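PDB 3VSF: ricin B lectin from Clostridium thermocellum, which acts as an exo-beta-1,3-galactanase, joining a GH43 hydrolase domain to a CBM13 beta-trefoil module that binds galactose. Local coordinates for residues Val381-Ile387 and Val433-Thr438; Leu396-Tyr401 and Ile412-Lys416; Tyr443-Lys448 and Ile459-His463; Leu467-Trp473 and Gly489-Trp494. All coordinates share one frame; numbering follows the deposited sequence.

Contact 1: residues Val381-Ile387 and Val433-Thr438; sequences VDNAAQI and VLIQYT
This contact belongs to the CBM13 beta-trefoil, where Q436 and I435 of strand 432-437 meet a turn and the start of strand 385-390. The two strands run antiparallel, and Q386 faces I435 as a non-hydrogen-bonded pair. I387 N donates to L434 O at 3.1 Å, and Q436 N donates to A385 O at 3.0 Å. A type II turn from D382 to A385 leads into the first strand. A384 N from this turn reaches Q436 O at 2.8 Å. Q436 grips the turn with its side chain as well. Q436 NE2 donates to D382 O at 2.8 Å and also bonds S380 O. A chi1 of 66° tucks the Q436 chain over its own backbone, and the extended chain then passes A385 CB on its way to the turn. The buried I387 lays CG1 over the I435 backbone, with L374, V376 and L421 around it. Q386 bends at chi2 (71°), which brings its NE2 back to I387 O at 3.0 Å while OE1 lies beside the V433 methyls. At the other end, Y437 is close to D422 and N440, two galactose-binding residues. The N383 amide is tilted 31° from the Y437 ring plane, with ND2 3.2 Å from Y437 CE1. N383 OD1 accepts a weak hydrogen bond from T438 N at 3.1 Å and rests against T438 CG2.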
# COMPACT_ATOMS: atom_id res chain seq x y z
N VAL A 381 -3.98 0.48 -22.25
CA VAL A 381 -3.25 0.51 -20.99
C VAL A 381 -4.15 0.02 -19.86
O VAL A 381 -3.74 -0.01 -18.70
CB VAL A 381 -2.75 1.93 -20.66
CG1 VAL A 381 -1.64 2.34 -21.62
CG2 VAL A 381 -3.90 2.93 -20.70
N ASP A 382 -5.37 -0.36 -20.22
CA ASP A 382 -6.33 -0.88 -19.26
C ASP A 382 -5.80 -2.13 -18.57
O ASP A 382 -4.99 -2.86 -19.14
CB ASP A 382 -7.67 -1.17 -19.94
CG ASP A 382 -8.39 0.08 -20.37
OD1 ASP A 382 -7.77 1.17 -20.34
OD2 ASP A 382 -9.58 -0.01 -20.75
N ASN A 383 -6.27 -2.38 -17.36
CA ASN A 383 -5.86 -3.56 -16.61
C ASN A 383 -6.54 -4.81 -17.16
O ASN A 383 -7.71 -4.78 -17.54
CB ASN A 383 -6.18 -3.39 -15.12
CG ASN A 383 -5.44 -4.38 -14.25
OD1 ASN A 383 -4.33 -4.80 -14.58
ND2 ASN A 383 -6.05 -4.75 -13.13
N ALA A 384 -5.80 -5.91 -17.20
CA ALA A 384 -6.31 -7.19 -17.69
C ALA A 384 -6.55 -7.19 -19.20
O ALA A 384 -7.28 -8.04 -19.72
CB ALA A 384 -7.57 -7.59 -16.94
N ALA A 385 -5.95 -6.23 -19.89
CA ALA A 385 -6.07 -6.16 -21.35
C ALA A 385 -5.45 -7.38 -22.01
O ALA A 385 -4.39 -7.85 -21.59
CB ALA A 385 -5.43 -4.88 -21.87
N GLN A 386 -6.11 -7.90 -23.04
CA GLN A 386 -5.65 -9.10 -23.73
C GLN A 386 -4.33 -8.87 -24.46
O GLN A 386 -4.14 -7.83 -25.10
CB GLN A 386 -6.72 -9.57 -24.72
CG GLN A 386 -6.27 -10.73 -25.61
CD GLN A 386 -6.14 -12.03 -24.85
OE1 GLN A 386 -7.06 -12.45 -24.14
NE2 GLN A 386 -4.99 -12.68 -24.98
N ILE A 387 -3.43 -9.84 -24.36
CA ILE A 387 -2.16 -9.78 -25.07
C ILE A 387 -2.27 -10.44 -26.43
O ILE A 387 -2.69 -11.59 -26.54
CB ILE A 387 -1.03 -10.46 -24.27
CG1 ILE A 387 -0.82 -9.74 -22.93
CG2 ILE A 387 0.26 -10.47 -25.07
CD1 ILE A 387 -0.41 -8.29 -23.07
N VAL A 433 -5.27 -17.91 -21.50
CA VAL A 433 -5.00 -16.59 -22.07
C VAL A 433 -4.00 -15.78 -21.26
O VAL A 433 -4.00 -15.83 -20.03
CB VAL A 433 -6.31 -15.78 -22.23
CG1 VAL A 433 -6.09 -14.33 -21.84
CG2 VAL A 433 -6.84 -15.90 -23.65
N LEU A 434 -3.14 -15.05 -21.96
CA LEU A 434 -2.20 -14.13 -21.32
C LEU A 434 -2.72 -12.70 -21.39
O LEU A 434 -3.27 -12.28 -22.41
CB LEU A 434 -0.82 -14.22 -21.97
CG LEU A 434 0.20 -15.14 -21.31
CD1 LEU A 434 -0.38 -16.53 -21.08
CD2 LEU A 434 1.48 -15.22 -22.14
N ILE A 435 -2.53 -11.95 -20.31
CA ILE A 435 -2.97 -10.56 -20.25
C ILE A 435 -1.90 -9.69 -19.63
O ILE A 435 -0.87 -10.19 -19.16
CB ILE A 435 -4.25 -10.42 -19.40
CG1 ILE A 435 -3.98 -10.85 -17.96
CG2 ILE A 435 -5.39 -11.24 -20.00
CD1 ILE A 435 -5.20 -10.76 -17.05
N GLN A 436 -2.13 -8.38 -19.62
CA GLN A 436 -1.29 -7.47 -18.86
C GLN A 436 -2.03 -7.12 -17.57
O GLN A 436 -3.19 -6.71 -17.61
CB GLN A 436 -0.96 -6.21 -19.66
CG GLN A 436 -2.15 -5.32 -19.96
CD GLN A 436 -1.74 -3.98 -20.53
OE1 GLN A 436 -0.55 -3.71 -20.74
NE2 GLN A 436 -2.72 -3.12 -20.79
N TYR A 437 -1.37 -7.30 -16.44
CA TYR A 437 -2.02 -7.09 -15.15
C TYR A 437 -1.11 -6.35 -14.18
O TYR A 437 0.11 -6.31 -14.36
CB TYR A 437 -2.45 -8.43 -14.56
CG TYR A 437 -3.55 -8.33 -13.53
CD1 TYR A 437 -4.87 -8.08 -13.91
CD2 TYR A 437 -3.29 -8.49 -12.17
CE1 TYR A 437 -5.88 -7.99 -12.97
CE2 TYR A 437 -4.29 -8.40 -11.23
CZ TYR A 437 -5.59 -8.15 -11.63
OH TYR A 437 -6.59 -8.06 -10.70
N THR A 438 -1.71 -5.77 -13.15
CA THR A 438 -0.96 -5.07 -12.12
C THR A 438 0.04 -6.02 -11.47
O THR A 438 -0.28 -7.19 -11.22
CB THR A 438 -1.89 -4.52 -11.03
OG1 THR A 438 -2.15 -5.53 -10.05
CG2 THR A 438 -3.21 -4.07 -11.64

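Contact 2: residues Leu396-Tyr401 and Ile412-Lys416; sequences LSQQWY and IVNVK
W400 and N414 form the tightly packed part of this contact. They face each other as a non-hydrogen-bonded antiparallel pair, with both side chains on the buried side of the sheet. N414 CB sits over the six-membered ring of W400, 4.1 Å from its centroid. The amide plane stands 85° to the indole, with ND2 above the ring near its rim. CG of N414 is turned opposite its own N (chi1 -165°), which carries ND2 to S397 O at 2.9 Å. That donor meets the carbonyl from above its plane. N414 OD1 takes a hydrogen bond from S417 N, so both ends of this buried amide are satisfied. I412 CG2 adds an apolar touch, 3.5 Å from W400 CE3. The indole NE1 bonds L374 O, and I387 packs on the ring.

The backbone closes beside this core. Y401 N bonds V413 O at 2.7 Å, and V413 N returns the bond to Y401 O. Further on, V415 N donates to Q399 O at 3.0 Å. At the edge of the core the packing is still close: V415 CG2 makes a CH-pi contact over one face of the partly exposed Y401 ring, 3.8 Å from the centroid.

The solvent side is looser. L396 and K416, both exposed, meet through their CB atoms at 3.7 Å. The K416 chain runs fully extended past S397 OG, and its NZ bonds G379 O. Q398 and W400 spell the QxW signature of ricin-type lectins, leading into strand 400-404, the first of this beta-trefoil hairpin.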
# COMPACT_ATOMS: atom_id res chain seq x y z
N LEU A 396 4.76 1.94 -28.77
CA LEU A 396 5.05 1.76 -27.35
C LEU A 396 4.54 0.43 -26.81
O LEU A 396 5.25 -0.27 -26.10
CB LEU A 396 4.46 2.92 -26.53
CG LEU A 396 5.23 4.24 -26.56
CD1 LEU A 396 4.45 5.32 -25.82
CD2 LEU A 396 6.61 4.07 -25.95
N SER A 397 3.31 0.09 -27.16
CA SER A 397 2.67 -1.12 -26.66
C SER A 397 3.48 -2.37 -26.97
O SER A 397 3.28 -3.42 -26.35
CB SER A 397 1.26 -1.26 -27.24
OG SER A 397 0.48 -0.11 -26.97
N GLN A 398 4.40 -2.27 -27.92
CA GLN A 398 5.19 -3.41 -28.35
C GLN A 398 6.59 -3.40 -27.74
O GLN A 398 7.47 -4.15 -28.17
CB GLN A 398 5.28 -3.46 -29.87
CG GLN A 398 3.93 -3.56 -30.56
CD GLN A 398 4.05 -3.58 -32.08
OE1 GLN A 398 5.10 -3.25 -32.63
NE2 GLN A 398 2.97 -3.97 -32.75
N GLN A 399 6.79 -2.55 -26.74
CA GLN A 399 8.08 -2.46 -26.06
C GLN A 399 7.97 -2.97 -24.63
O GLN A 399 7.00 -2.67 -23.93
CB GLN A 399 8.60 -1.02 -26.09
CG GLN A 399 8.57 -0.40 -27.48
CD GLN A 399 9.14 1.01 -27.51
OE1 GLN A 399 10.04 1.34 -26.74
NE2 GLN A 399 8.60 1.85 -28.39
N TRP A 400 8.97 -3.73 -24.19
CA TRP A 400 8.89 -4.40 -22.89
C TRP A 400 10.19 -4.31 -22.09
O TRP A 400 11.28 -4.49 -22.64
CB TRP A 400 8.49 -5.86 -23.08
CG TRP A 400 7.22 -6.05 -23.86
CD1 TRP A 400 7.08 -6.00 -25.21
CD2 TRP A 400 5.92 -6.31 -23.32
NE1 TRP A 400 5.77 -6.22 -25.56
CE2 TRP A 400 5.04 -6.41 -24.41
CE3 TRP A 400 5.42 -6.47 -22.03
CZ2 TRP A 400 3.67 -6.66 -24.25
CZ3 TRP A 400 4.06 -6.71 -21.87
CH2 TRP A 400 3.21 -6.81 -22.97
N TYR A 401 10.07 -4.05 -20.80
CA TYR A 401 11.21 -4.09 -19.89
C TYR A 401 11.40 -5.50 -19.37
O TYR A 401 10.49 -6.32 -19.42
CB TYR A 401 11.00 -3.15 -18.70
CG TYR A 401 10.87 -1.69 -19.05
CD1 TYR A 401 11.96 -0.97 -19.51
CD2 TYR A 401 9.66 -1.02 -18.90
CE1 TYR A 401 11.85 0.38 -19.83
CE2 TYR A 401 9.54 0.32 -19.21
CZ TYR A 401 10.63 1.01 -19.67
OH TYR A 401 10.52 2.35 -19.98
N ILE A 412 8.23 -9.44 -17.29
CA ILE A 412 8.07 -8.79 -18.58
C ILE A 412 7.05 -7.67 -18.45
O ILE A 412 5.84 -7.91 -18.40
CB ILE A 412 7.61 -9.79 -19.66
CG1 ILE A 412 8.56 -10.98 -19.73
CG2 ILE A 412 7.51 -9.10 -21.02
CD1 ILE A 412 8.20 -12.00 -20.78
N VAL A 413 7.54 -6.43 -18.39
CA VAL A 413 6.69 -5.28 -18.15
C VAL A 413 6.49 -4.44 -19.40
O VAL A 413 7.45 -4.11 -20.10
CB VAL A 413 7.27 -4.38 -17.04
CG1 VAL A 413 6.28 -3.28 -16.66
CG2 VAL A 413 7.63 -5.21 -15.82
N ASN A 414 5.24 -4.08 -19.68
CA ASN A 414 4.92 -3.23 -20.82
C ASN A 414 5.42 -1.81 -20.57
O ASN A 414 5.47 -1.36 -19.43
CB ASN A 414 3.41 -3.22 -21.07
CG ASN A 414 3.05 -2.66 -22.44
OD1 ASN A 414 2.70 -1.49 -22.57
ND2 ASN A 414 3.13 -3.51 -23.46
N VAL A 415 5.81 -1.12 -21.64
CA VAL A 415 6.34 0.23 -21.50
C VAL A 415 5.22 1.27 -21.45
O VAL A 415 5.18 2.11 -20.55
CB VAL A 415 7.32 0.58 -22.64
CG1 VAL A 415 7.67 2.06 -22.60
CG2 VAL A 415 8.57 -0.27 -22.53
N LYS A 416 4.31 1.21 -22.42
CA LYS A 416 3.19 2.14 -22.47
C LYS A 416 2.36 2.07 -21.19
O LYS A 416 1.83 3.08 -20.73
CB LYS A 416 2.30 1.86 -23.69
CG LYS A 416 1.16 2.85 -23.86
CD LYS A 416 0.35 2.56 -25.11
CE LYS A 416 -0.80 3.53 -25.24
NZ LYS A 416 -1.58 3.30 -26.49

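Contact 3: residues Tyr443-Lys448 and Ile459-His463; sequences YNQHWK and ISSRH
I459 opens the second segment by setting CG2 against W447 CB at 3.6 Å, the two side chains crossing at about a right angle. S460 pairs with K448 by two backbone hydrogen bonds. K448 N to S460 O is 2.9 Å and nearly straight (174°); S460 N to K448 O is 3.0 Å. S461 then faces W447 as a non-hydrogen-bonded pair. S461 CB makes the touch, 3.7 Å from W447 CZ3. This is a hairpin of the beta-trefoil, and Q445 and W447 make its QxW signature. W447 NE1 bonds L421 O. Q445 NE2 bonds D422 OD2, while N444, itself a galactose-binding residue, gives ND2 to V423 O. R462 follows with an extended side chain running between Y443 and H446. R462 CD lies over the Y443 ring, 3.8 Å from the centroid, and the guanidinium is tilted only 20° from that ring. R462 NH1 donates to H446 ND1 at 3.1 Å, with each partner somewhat out of the other's plane. R462 N makes a weak bond to H446 O. H463 CD2 lies 4.1 Å from Y443 CB, which sits at the edge of the imidazole.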
# COMPACT_ATOMS: atom_id res chain seq x y z
N TYR A 443 3.55 -15.76 -9.12
CA TYR A 443 4.40 -16.59 -9.97
C TYR A 443 3.93 -16.58 -11.42
O TYR A 443 4.71 -16.83 -12.34
CB TYR A 443 4.47 -18.02 -9.45
CG TYR A 443 5.52 -18.23 -8.38
CD1 TYR A 443 6.43 -17.23 -8.08
CD2 TYR A 443 5.61 -19.43 -7.69
CE1 TYR A 443 7.39 -17.41 -7.10
CE2 TYR A 443 6.57 -19.62 -6.71
CZ TYR A 443 7.46 -18.61 -6.43
OH TYR A 443 8.42 -18.79 -5.46
N ASN A 444 2.65 -16.29 -11.63
CA ASN A 444 2.09 -16.21 -12.97
C ASN A 444 2.54 -14.94 -13.69
O ASN A 444 2.03 -14.60 -14.76
CB ASN A 444 0.57 -16.29 -12.94
CG ASN A 444 -0.07 -15.15 -12.16
OD1 ASN A 444 0.52 -14.63 -11.21
ND2 ASN A 444 -1.27 -14.76 -12.55
N GLN A 445 3.49 -14.23 -13.09
CA GLN A 445 4.06 -13.03 -13.69
C GLN A 445 5.58 -13.16 -13.81
O GLN A 445 6.26 -12.22 -14.23
CB GLN A 445 3.70 -11.79 -12.87
CG GLN A 445 2.20 -11.53 -12.78
CD GLN A 445 1.88 -10.21 -12.10
OE1 GLN A 445 2.76 -9.54 -11.58
NE2 GLN A 445 0.60 -9.84 -12.12
N HIS A 446 6.09 -14.33 -13.44
CA HIS A 446 7.52 -14.61 -13.56
C HIS A 446 7.79 -15.50 -14.77
O HIS A 446 7.14 -16.53 -14.96
CB HIS A 446 8.04 -15.28 -12.28
CG HIS A 446 7.98 -14.39 -11.08
ND1 HIS A 446 8.36 -14.82 -9.82
CD2 HIS A 446 7.58 -13.10 -10.93
CE1 HIS A 446 8.20 -13.83 -8.96
NE2 HIS A 446 7.73 -12.78 -9.61
N TRP A 447 8.77 -15.11 -15.57
CA TRP A 447 9.07 -15.82 -16.81
C TRP A 447 10.54 -16.19 -16.93
O TRP A 447 11.42 -15.36 -16.67
CB TRP A 447 8.66 -14.98 -18.02
CG TRP A 447 7.21 -14.59 -18.01
CD1 TRP A 447 6.67 -13.45 -17.50
CD2 TRP A 447 6.12 -15.36 -18.52
NE1 TRP A 447 5.31 -13.45 -17.67
CE2 TRP A 447 4.94 -14.62 -18.29
CE3 TRP A 447 6.02 -16.61 -19.15
CZ2 TRP A 447 3.68 -15.08 -18.67
CZ3 TRP A 447 4.77 -17.06 -19.52
CH2 TRP A 447 3.62 -16.30 -19.29
N LYS A 448 10.81 -17.43 -17.32
CA LYS A 448 12.18 -17.88 -17.54
C LYS A 448 12.49 -18.01 -19.02
O LYS A 448 11.72 -18.60 -19.78
CB LYS A 448 12.45 -19.21 -16.83
CG LYS A 448 13.88 -19.71 -16.98
CD LYS A 448 14.14 -20.95 -16.15
CE LYS A 448 13.37 -22.15 -16.69
NZ LYS A 448 13.68 -23.39 -15.92
N ILE A 459 9.98 -18.99 -23.64
CA ILE A 459 9.63 -18.28 -22.42
C ILE A 459 8.57 -19.03 -21.63
O ILE A 459 7.39 -19.01 -21.97
CB ILE A 459 9.12 -16.86 -22.74
CG1 ILE A 459 10.04 -16.19 -23.76
CG2 ILE A 459 9.03 -16.03 -21.47
CD1 ILE A 459 9.57 -14.83 -24.22
N SER A 460 9.00 -19.70 -20.56
CA SER A 460 8.11 -20.52 -19.76
C SER A 460 7.69 -19.83 -18.46
O SER A 460 8.49 -19.14 -17.83
CB SER A 460 8.76 -21.87 -19.43
OG SER A 460 9.98 -21.68 -18.73
N SER A 461 6.43 -20.02 -18.08
CA SER A 461 5.91 -19.46 -16.84
C SER A 461 6.48 -20.22 -15.65
O SER A 461 6.85 -21.39 -15.77
CB SER A 461 4.38 -19.51 -16.83
OG SER A 461 3.86 -18.91 -15.65
N ARG A 462 6.54 -19.56 -14.50
CA ARG A 462 7.08 -20.17 -13.30
C ARG A 462 6.03 -21.02 -12.60
O ARG A 462 6.35 -21.95 -11.86
CB ARG A 462 7.60 -19.09 -12.35
CG ARG A 462 8.39 -19.60 -11.16
CD ARG A 462 8.95 -18.45 -10.35
NE ARG A 462 9.89 -18.90 -9.33
CZ ARG A 462 10.62 -18.07 -8.58
NH1 ARG A 462 10.52 -16.76 -8.74
NH2 ARG A 462 11.45 -18.56 -7.67
N HIS A 463 4.77 -20.69 -12.85
CA HIS A 463 3.64 -21.35 -12.20
C HIS A 463 3.51 -22.81 -12.63
O HIS A 463 3.43 -23.70 -11.79
CB HIS A 463 2.35 -20.59 -12.49
CG HIS A 463 1.28 -20.79 -11.46
ND1 HIS A 463 0.13 -21.50 -11.71
CD2 HIS A 463 1.19 -20.37 -10.17
CE1 HIS A 463 -0.63 -21.51 -10.63
NE2 HIS A 463 0.00 -20.84 -9.68

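Contact 4: residues Leu467-Trp473 and Gly489-Trp494; sequences LIDVRKW and GTNQHW. With GOL (glycerol), chain G.
D469, N491 and Q492 carry the polar part of this contact. Q492 NE2 donates to D469 OD2 at 2.9 Å, from above the carboxylate plane, and also bonds S485 O. N491 ND2 donates to V470 O at 3.1 Å, and N491 O accepts from V470 N. V470 O takes W473 N as well, from the opposite face of its plane. W494 NE1 donates to I468 O at 3.0 Å, near the indole plane but from above the carbonyl plane. Glycerol O1 donates to D469 OD2 at 2.7 Å and accepts from N491 ND2 at 2.9 Å. Glycerol O3 accepts a weak bond from K472 N, and Q482 NE2 also binds the ligand.

Stacking joins the loop ends. The N491 amide lies almost flat on the W473 indole, 15° between planes, with OD1 over the ring face. A chi1 of 64° folds the N491 amide back above its main chain and holds it under the ring, ND2 facing the ligand.

Apolar side chains meet at W494, where V470 CG2 comes 3.5 Å from W494 CZ2 and I468 CG2 also touches the ring. Q492 and W494 are another QxW signature of the beta-trefoil. The acid D469 and the amide N491 bond the polyol, with the W473 indole close by. That chemistry is consistent with a sugar pocket like that of D422 and N444, although the glycerol probably came from the crystallisation liquor.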
# COMPACT_ATOMS: atom_id res chain seq x y z
N LEU A 467 4.74 -22.55 -22.07
CA LEU A 467 5.40 -21.47 -22.81
C LEU A 467 4.42 -20.42 -23.31
O LEU A 467 3.23 -20.68 -23.46
CB LEU A 467 6.17 -22.05 -23.99
CG LEU A 467 6.99 -23.32 -23.73
CD1 LEU A 467 7.73 -23.74 -24.99
CD2 LEU A 467 7.96 -23.10 -22.58
N ILE A 468 4.94 -19.22 -23.57
CA ILE A 468 4.18 -18.19 -24.25
C ILE A 468 3.91 -18.66 -25.67
O ILE A 468 4.84 -18.99 -26.41
CB ILE A 468 4.95 -16.86 -24.29
CG1 ILE A 468 5.24 -16.36 -22.87
CG2 ILE A 468 4.18 -15.81 -25.08
CD1 ILE A 468 5.94 -15.02 -22.82
N ASP A 469 2.64 -18.70 -26.05
CA ASP A 469 2.24 -19.35 -27.29
C ASP A 469 1.25 -18.50 -28.08
O ASP A 469 0.34 -17.90 -27.52
CB ASP A 469 1.61 -20.71 -26.97
CG ASP A 469 1.41 -21.57 -28.20
OD1 ASP A 469 1.17 -21.02 -29.29
OD2 ASP A 469 1.48 -22.81 -28.07
N VAL A 470 1.45 -18.44 -29.40
CA VAL A 470 0.48 -17.80 -30.28
C VAL A 470 -0.62 -18.80 -30.63
O VAL A 470 -0.35 -19.82 -31.27
CB VAL A 470 1.14 -17.30 -31.58
CG1 VAL A 470 0.12 -16.57 -32.44
CG2 VAL A 470 2.32 -16.39 -31.26
N ARG A 471 -1.84 -18.51 -30.20
CA ARG A 471 -2.95 -19.44 -30.36
C ARG A 471 -3.16 -19.89 -31.81
O ARG A 471 -3.24 -19.06 -32.72
CB ARG A 471 -4.25 -18.83 -29.83
CG ARG A 471 -5.45 -19.75 -29.96
CD ARG A 471 -6.76 -19.01 -29.73
NE ARG A 471 -6.81 -18.37 -28.42
CZ ARG A 471 -7.09 -19.01 -27.29
NH1 ARG A 471 -7.33 -20.32 -27.31
NH2 ARG A 471 -7.12 -18.35 -26.14
N LYS A 472 -3.26 -21.20 -32.00
CA LYS A 472 -3.58 -21.77 -33.30
C LYS A 472 -2.56 -21.42 -34.39
O LYS A 472 -2.90 -21.37 -35.57
CB LYS A 472 -4.98 -21.35 -33.75
CG LYS A 472 -6.00 -22.47 -33.73
CD LYS A 472 -6.30 -22.91 -32.31
CE LYS A 472 -7.21 -24.13 -32.31
NZ LYS A 472 -6.56 -25.29 -32.97
N TRP A 473 -1.32 -21.18 -33.98
CA TRP A 473 -0.26 -20.85 -34.93
C TRP A 473 -0.62 -19.64 -35.79
O TRP A 473 -0.12 -19.50 -36.91
CB TRP A 473 0.04 -22.05 -35.84
CG TRP A 473 0.64 -23.22 -35.14
CD1 TRP A 473 0.04 -24.03 -34.22
CD2 TRP A 473 1.97 -23.74 -35.31
NE1 TRP A 473 0.91 -25.01 -33.80
CE2 TRP A 473 2.10 -24.85 -34.46
CE3 TRP A 473 3.06 -23.36 -36.11
CZ2 TRP A 473 3.28 -25.59 -34.38
CZ3 TRP A 473 4.23 -24.09 -36.02
CH2 TRP A 473 4.33 -25.20 -35.16
N GLY A 489 6.88 -26.29 -31.30
CA GLY A 489 6.41 -25.53 -32.45
C GLY A 489 7.10 -24.19 -32.55
O GLY A 489 7.60 -23.66 -31.56
N THR A 490 7.13 -23.63 -33.76
CA THR A 490 7.79 -22.34 -33.98
C THR A 490 6.92 -21.19 -33.50
O THR A 490 7.40 -20.06 -33.35
CB THR A 490 8.14 -22.14 -35.46
OG1 THR A 490 6.96 -22.23 -36.26
CG2 THR A 490 9.14 -23.19 -35.92
N ASN A 491 5.64 -21.46 -33.27
CA ASN A 491 4.73 -20.45 -32.75
C ASN A 491 4.97 -20.24 -31.26
O ASN A 491 4.33 -19.40 -30.62
CB ASN A 491 3.28 -20.84 -33.01
CG ASN A 491 2.87 -22.11 -32.29
OD1 ASN A 491 3.65 -23.05 -32.18
ND2 ASN A 491 1.64 -22.13 -31.78
N GLN A 492 5.90 -21.02 -30.70
CA GLN A 492 6.24 -20.93 -29.29
C GLN A 492 7.64 -20.37 -29.10
O GLN A 492 8.11 -20.20 -27.97
CB GLN A 492 6.15 -22.31 -28.64
CG GLN A 492 4.76 -22.94 -28.70
CD GLN A 492 4.73 -24.34 -28.13
OE1 GLN A 492 5.76 -25.01 -28.03
NE2 GLN A 492 3.54 -24.79 -27.74
N HIS A 493 8.31 -20.07 -30.21
CA HIS A 493 9.67 -19.54 -30.16
C HIS A 493 9.68 -18.03 -30.40
O HIS A 493 9.07 -17.54 -31.35
CB HIS A 493 10.55 -20.25 -31.19
CG HIS A 493 10.61 -21.74 -31.01
ND1 HIS A 493 11.30 -22.56 -31.87
CD2 HIS A 493 10.07 -22.54 -30.07
CE1 HIS A 493 11.18 -23.81 -31.47
NE2 HIS A 493 10.44 -23.83 -30.37
N TRP A 494 10.37 -17.30 -29.53
CA TRP A 494 10.40 -15.85 -29.61
C TRP A 494 11.82 -15.30 -29.63
O TRP A 494 12.70 -15.81 -28.94
CB TRP A 494 9.63 -15.24 -28.43
CG TRP A 494 8.21 -15.70 -28.34
CD1 TRP A 494 7.76 -16.88 -27.81
CD2 TRP A 494 7.05 -15.00 -28.80
NE1 TRP A 494 6.39 -16.95 -27.92
CE2 TRP A 494 5.93 -15.81 -28.52
CE3 TRP A 494 6.84 -13.77 -29.43
CZ2 TRP A 494 4.63 -15.42 -28.84
CZ3 TRP A 494 5.55 -13.39 -29.74
CH2 TRP A 494 4.46 -14.21 -29.45
C1 GOL G . -0.47 -24.97 -30.31
O1 GOL G . 0.81 -24.39 -30.13
C2 GOL G . -1.52 -24.09 -29.63
O2 GOL G . -1.09 -22.76 -29.62
C3 GOL G . -2.83 -24.19 -30.41
O3 GOL G . -3.83 -23.45 -29.73

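How the contacts relate
All four contacts lie in the beta-trefoil. Contacts 2 and 3 hold hairpins whose strands 409-414 and 447-453 are neighbours in one sheet, and I412 packs on W447 between them. Contacts 1 and 4 share the other sheet, where L434 meets I468. Contacts 2 and 4 are the more buried pair; contacts 1 and 3 are partly buried. Three contacts contain a QxW tryptophan, which packs inward, whereas contact 1 has a turn gripped by a glutamine. The chemistry also differs: valine on tyrosine, and leucine beside a lysine chain, in contact 2, tyrosine-arginine stacking in contact 3, a buried polyol-binding acid and amide in contact 4. T438 O meets Q445 NE2 between contacts 1 and 3, near the galactose site.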